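Local coordinates for protein gamma-glutamyl-gamma-aminobutyraldehyde dehydrogenase (Burkholderia cenocepacia, PDB 4LIH) that probably oxidises aldehydes such as gamma-glutamyl-gamma-aminobutyraldehyde to carboxylic acids with NAD(P)+, as a member of the aldehyde dehydrogenase family, at residues F31-G34 and A35-A39; G219-A222 and G223-N226; N281-L284 and P285-D289. One frame throughout, in Å; residues are numbered along the deposited sequence.

Interaction 1 (F31-G34 and A35-A39); sequences FIDG and ASRDA
Arg-37 lies across Ile-32 on one face of a tight two-residue beta hairpin, whose strands 30-32 and 35-37 are joined by a type I' turn with Asp-33 and Gly-34 at its corners. Both corner residues have positive phi, a region that glycine enters freely and aspartate tolerates better than most. The Ile-32 N-H is bonded to Ala-35 O at 3.0 Å, nearly straight (167°), while the return bond from Ala-35 N to Ile-32 O is weak, at 3.4 Å. Phe-31 pairs with Ser-36 in an antiparallel non-hydrogen-bonded pair, and their side chains share the other face. There the Phe-31 ring presents a face to the backbone at Ala-35, whose N lies 3.5 Å from CZ. Beyond this ring is helix 206-218.

From CB, the Arg-37 chain sets out with CG opposite its own carbonyl carbon (chi1 -67°) and then runs extended as far as NE. CD comes alongside Ile-32 CB at 3.9 Å, the two side chains crossing at about a right angle. NE passes 3.4 Å from Ile-32 O. The Ile-32 CG2 methyl lies over the centre of the flat guanidinium, 4.0 Å from Arg-37 NH1, an apolar contact that leaves the N-H edges for water. Arginine suits this place because its stem is apolar and its end polar. The tip, NH2, stops 4.2 Å from Asp-33 OD2, too far for a salt bridge; the carboxylate is engaged through OD1 with Arg-76 on helix 64-80. Two waters bridge the arginine to Asp-33 instead. One accepts from Arg-37 NH2 and donates to Asp-33 O, and the other links Arg-37 NH2 to Asp-33 OD2, at 2.7 Å from each of those two atoms.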
# COMPACT_ATOMS: atom_id res chain seq x y z
N PHE A 31 -17.16 -30.45 17.83
CA PHE A 31 -17.74 -30.22 16.54
C PHE A 31 -16.69 -30.48 15.47
O PHE A 31 -15.75 -29.69 15.29
CB PHE A 31 -18.26 -28.79 16.36
CG PHE A 31 -19.22 -28.66 15.20
CD1 PHE A 31 -18.77 -28.39 13.90
CD2 PHE A 31 -20.57 -28.81 15.40
CE1 PHE A 31 -19.66 -28.26 12.85
CE2 PHE A 31 -21.48 -28.73 14.35
CZ PHE A 31 -21.01 -28.43 13.08
N ILE A 32 -16.88 -31.59 14.75
CA ILE A 32 -15.86 -32.08 13.86
C ILE A 32 -16.53 -32.47 12.57
O ILE A 32 -17.46 -33.29 12.59
CB ILE A 32 -15.07 -33.27 14.49
CG1 ILE A 32 -14.30 -32.85 15.73
CG2 ILE A 32 -14.08 -33.84 13.50
CD1 ILE A 32 -13.69 -33.98 16.55
N ASP A 33 -16.04 -31.90 11.46
CA ASP A 33 -16.48 -32.27 10.11
C ASP A 33 -17.99 -32.17 9.94
O ASP A 33 -18.64 -33.13 9.48
CB ASP A 33 -15.97 -33.68 9.74
CG ASP A 33 -15.99 -33.97 8.26
OD1 ASP A 33 -16.27 -33.08 7.47
OD2 ASP A 33 -15.70 -35.11 7.86
N GLY A 34 -18.54 -31.02 10.32
CA GLY A 34 -19.97 -30.69 10.14
C GLY A 34 -20.98 -31.26 11.11
O GLY A 34 -22.20 -31.16 10.87
N ALA A 35 -20.52 -31.83 12.22
CA ALA A 35 -21.42 -32.47 13.18
C ALA A 35 -20.87 -32.53 14.58
O ALA A 35 -19.65 -32.67 14.80
CB ALA A 35 -21.72 -33.88 12.69
N SER A 36 -21.76 -32.46 15.55
CA SER A 36 -21.39 -32.71 16.93
C SER A 36 -20.98 -34.18 17.10
O SER A 36 -21.56 -35.06 16.46
CB SER A 36 -22.52 -32.33 17.90
OG SER A 36 -22.85 -30.96 17.76
N ARG A 37 -19.93 -34.43 17.89
CA ARG A 37 -19.45 -35.79 18.13
C ARG A 37 -19.02 -35.94 19.56
O ARG A 37 -18.42 -35.02 20.12
CB ARG A 37 -18.21 -36.09 17.29
CG ARG A 37 -18.42 -36.16 15.81
CD ARG A 37 -17.09 -36.52 15.17
NE ARG A 37 -17.17 -36.46 13.71
CZ ARG A 37 -16.26 -36.98 12.90
NH1 ARG A 37 -15.22 -37.64 13.40
NH2 ARG A 37 -16.40 -36.88 11.60
N ASP A 38 -19.29 -37.11 20.15
CA ASP A 38 -18.67 -37.42 21.42
C ASP A 38 -17.18 -37.67 21.16
O ASP A 38 -16.81 -37.99 20.04
CB ASP A 38 -19.32 -38.65 22.08
CG ASP A 38 -20.75 -38.37 22.52
OD1 ASP A 38 -21.01 -37.27 23.06
OD2 ASP A 38 -21.60 -39.25 22.29
N ALA A 39 -16.34 -37.48 22.19
CA ALA A 39 -14.93 -37.87 22.11
C ALA A 39 -14.81 -39.40 22.05
O ALA A 39 -15.64 -40.11 22.61
CB ALA A 39 -14.17 -37.37 23.30
O HOH W 1 -14.68 -37.00 9.48
O HOH W 2 -19.07 -35.48 11.05

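Interaction 2 (G219-A222 and G223-N226); sequences GIPA and GVFN
Val-224 has CG1 opposite its backbone N (chi1 168°), and Ile-220 has CG2 placed likewise by a chi1 of -61° for its other branch, CG1. These rotations turn the two methyl groups to one another, and Ile-220 CG2 touches Val-224 CG1 at 3.6 Å while the side chains cross at about a right angle. The same Ile-220 methyl reaches Phe-225 CB at 4.1 Å. The second valine branch, CG2, goes to Pro-221, meeting its ring carbon CB at 4.0 Å. Branching at CB is what allows Val-224 to serve two neighbours at once.

Beneath these contacts the chain makes a type II beta turn from Pro-221 to Val-224. Its closing bond runs from Val-224 N to Pro-221 O, 3.0 Å long and fairly straight, with the donor tilted from the carbonyl plane. Ala-222 and Gly-223 form the corners. Gly-223 has a phi of 91°, at which a CB would collide with Ala-222 O, so a residue without a side chain fits. Its carbonyl O is in turn held by Asn-226 ND2 at 2.9 Å, the donor standing above the carbonyl plane, and that amide nitrogen also bonds Val-196 O. The buried Phe-225 N, by contrast, has no hydrogen-bond partner in the model.

Gly-219, with positive phi, ends helix 206-218 in a Schellman motif, and the turn then feeds strand 225-227, which runs parallel to strand 195-199. This is the return half of a beta-alpha-beta crossover, consistent with the Rossmann-type nucleotide-binding domain of aldehyde dehydrogenases. Ile-220 packs on Ala-215 of helix 206-218 and on Val-94 and Leu-95 of helix 88-104, whereas the Phe-225 ring meets Phe-186 edge-to-face and lies against strand 195-199.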
# COMPACT_ATOMS: atom_id res chain seq x y z
N GLY A 219 -23.21 -21.77 6.67
CA GLY A 219 -22.65 -22.23 5.41
C GLY A 219 -21.14 -22.49 5.37
O GLY A 219 -20.57 -22.70 4.31
N ILE A 220 -20.48 -22.51 6.51
CA ILE A 220 -19.05 -22.86 6.50
C ILE A 220 -19.00 -24.36 6.27
O ILE A 220 -19.60 -25.13 7.04
CB ILE A 220 -18.35 -22.46 7.81
CG1 ILE A 220 -18.42 -20.95 8.03
CG2 ILE A 220 -16.91 -22.96 7.82
CD1 ILE A 220 -17.36 -20.21 7.24
N PRO A 221 -18.31 -24.80 5.20
CA PRO A 221 -18.44 -26.24 4.86
C PRO A 221 -17.89 -27.20 5.93
O PRO A 221 -17.04 -26.83 6.78
CB PRO A 221 -17.68 -26.36 3.53
CG PRO A 221 -17.63 -24.99 2.97
CD PRO A 221 -17.61 -24.03 4.14
N ALA A 222 -18.39 -28.43 5.89
CA ALA A 222 -17.93 -29.47 6.80
C ALA A 222 -16.42 -29.55 6.73
O ALA A 222 -15.80 -29.58 5.64
CB ALA A 222 -18.52 -30.81 6.43
N GLY A 223 -15.82 -29.54 7.91
CA GLY A 223 -14.38 -29.68 8.02
C GLY A 223 -13.57 -28.39 8.01
O GLY A 223 -12.40 -28.41 8.37
N VAL A 224 -14.19 -27.29 7.61
CA VAL A 224 -13.48 -26.00 7.48
C VAL A 224 -13.30 -25.30 8.84
O VAL A 224 -12.29 -24.57 9.06
CB VAL A 224 -14.19 -25.14 6.44
CG1 VAL A 224 -13.67 -23.70 6.49
CG2 VAL A 224 -14.04 -25.76 5.05
N PHE A 225 -14.25 -25.58 9.76
CA PHE A 225 -14.18 -25.08 11.13
C PHE A 225 -14.61 -26.18 12.10
O PHE A 225 -15.74 -26.62 12.07
CB PHE A 225 -14.98 -23.78 11.32
CG PHE A 225 -14.78 -23.14 12.69
CD1 PHE A 225 -13.53 -22.73 13.15
CD2 PHE A 225 -15.86 -22.98 13.54
CE1 PHE A 225 -13.39 -22.14 14.41
CE2 PHE A 225 -15.74 -22.45 14.79
CZ PHE A 225 -14.49 -22.01 15.24
N ASN A 226 -13.63 -26.68 12.85
CA ASN A 226 -13.78 -27.77 13.83
C ASN A 226 -13.34 -27.28 15.20
O ASN A 226 -12.37 -26.51 15.32
CB ASN A 226 -12.88 -28.93 13.46
CG ASN A 226 -12.93 -29.29 12.00
OD1 ASN A 226 -13.83 -30.01 11.55
ND2 ASN A 226 -12.01 -28.72 11.21

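Interaction 3 (N281-L284 and P285-D289); sequences NIVL and PDCPD
Leu-284 O accepts the backbone N-H of Cys-287 at 2.9 Å. The nitrogen stands above the carbonyl plane, about 50° out of it, and the bond is moderately straight (156° at the hydrogen). It closes a type I beta turn in which Pro-285 and Asp-286 take the two corners. Proline suits the first of them, since its ring already restricts phi to the value needed and no N-H is lost from pairing. The price is close quarters: Leu-284 CB lies only 3.3 Å from Pro-285 CD, tighter than usual for two carbons. At the second corner of the turn, Asp-286 has CG between its backbone N and carbonyl carbon (chi1 66°), and OD1 is held by the hydroxyl of Thr-440. That oxygen also comes within 4.0 Å of Leu-284 CB.

The turn follows strand 280-283, which runs parallel to strands 314-318 and 435-439 in what is probably the catalytic domain of the aldehyde dehydrogenase fold, and leads to helix 290-302, making a strand-turn-helix unit. The helix start is prepared by Asp-289 at the N-cap, whose OD1 bonds Arg-292 N. Cys-287 folds back toward the strand, its CB touching Val-283 CG1 at 4.1 Å and its sulfur lying just beyond. Small and mildly apolar, the cysteine fits between Val-283, Trp-439 of strand 435-439 and Ala-293 of helix 290-302.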
# COMPACT_ATOMS: atom_id res chain seq x y z
N ASN A 281 2.13 1.59 32.70
CA ASN A 281 1.18 2.68 32.49
C ASN A 281 1.76 3.91 33.19
O ASN A 281 1.73 3.98 34.41
CB ASN A 281 -0.15 2.26 33.08
CG ASN A 281 -1.29 3.24 32.81
OD1 ASN A 281 -1.24 4.17 31.97
ND2 ASN A 281 -2.34 3.04 33.58
N ILE A 282 2.31 4.84 32.40
CA ILE A 282 3.10 5.97 32.91
C ILE A 282 2.31 7.27 33.03
O ILE A 282 1.81 7.76 32.04
CB ILE A 282 4.29 6.25 31.99
CG1 ILE A 282 5.08 4.94 31.78
CG2 ILE A 282 5.10 7.40 32.60
CD1 ILE A 282 6.26 5.04 30.83
N VAL A 283 2.18 7.81 34.23
CA VAL A 283 1.38 9.02 34.44
C VAL A 283 2.28 10.14 34.87
O VAL A 283 2.87 10.07 35.93
CB VAL A 283 0.28 8.83 35.46
CG1 VAL A 283 -0.63 10.03 35.52
CG2 VAL A 283 -0.54 7.62 35.14
N LEU A 284 2.36 11.15 34.00
CA LEU A 284 3.17 12.32 34.20
C LEU A 284 2.39 13.50 34.80
O LEU A 284 1.18 13.58 34.68
CB LEU A 284 3.81 12.73 32.89
CG LEU A 284 4.79 11.71 32.32
CD1 LEU A 284 5.06 11.96 30.86
CD2 LEU A 284 6.07 11.78 33.12
N PRO A 285 3.11 14.45 35.42
CA PRO A 285 2.47 15.62 36.09
C PRO A 285 1.53 16.45 35.19
O PRO A 285 0.49 16.96 35.66
CB PRO A 285 3.66 16.46 36.52
CG PRO A 285 4.77 15.47 36.70
CD PRO A 285 4.57 14.49 35.57
N ASP A 286 1.86 16.55 33.89
CA ASP A 286 1.02 17.30 32.97
C ASP A 286 -0.07 16.45 32.29
O ASP A 286 -0.62 16.85 31.26
CB ASP A 286 1.86 18.07 31.97
CG ASP A 286 2.65 17.17 31.03
OD1 ASP A 286 2.45 15.94 30.99
OD2 ASP A 286 3.51 17.71 30.35
N CYS A 287 -0.37 15.28 32.85
CA CYS A 287 -1.52 14.46 32.41
C CYS A 287 -2.74 15.35 32.20
O CYS A 287 -3.06 16.13 33.10
CB CYS A 287 -1.79 13.42 33.49
SG CYS A 287 -3.24 12.39 33.27
N PRO A 288 -3.41 15.27 31.01
CA PRO A 288 -4.52 16.20 30.76
C PRO A 288 -5.69 16.10 31.75
O PRO A 288 -6.27 17.11 32.07
CB PRO A 288 -4.96 15.89 29.31
CG PRO A 288 -4.37 14.59 28.94
CD PRO A 288 -3.31 14.22 29.97
N ASP A 289 -6.00 14.91 32.27
CA ASP A 289 -7.18 14.72 33.12
C ASP A 289 -6.87 13.61 34.10
O ASP A 289 -6.92 12.45 33.74
CB ASP A 289 -8.38 14.38 32.23
CG ASP A 289 -9.66 14.08 33.03
OD1 ASP A 289 -9.62 13.87 34.26
OD2 ASP A 289 -10.72 14.05 32.38

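Along the chain the three tight turns follow in series. Interactions 1 and 2 are neighbours, their centres about 11 Å apart: the hairpin 31-37 sits against the end of the crossover at 219-226, where Asp-33 N probably donates a hydrogen bond to Asn-226 OD1 and Ala-222 packs on Asp-33. Phe-31 packs on helix 206-218, which leads into interaction 2. The hairpin is its own two-stranded sheet, packed beside strand 225-227 of the sheet that probably forms the nucleotide-binding domain. Interaction 3 lies on the opposite side of the chain's centre, about 52 Å from interaction 1 and 49 Å from interaction 2 between centres, and ends a strand of a different sheet, probably in the catalytic domain.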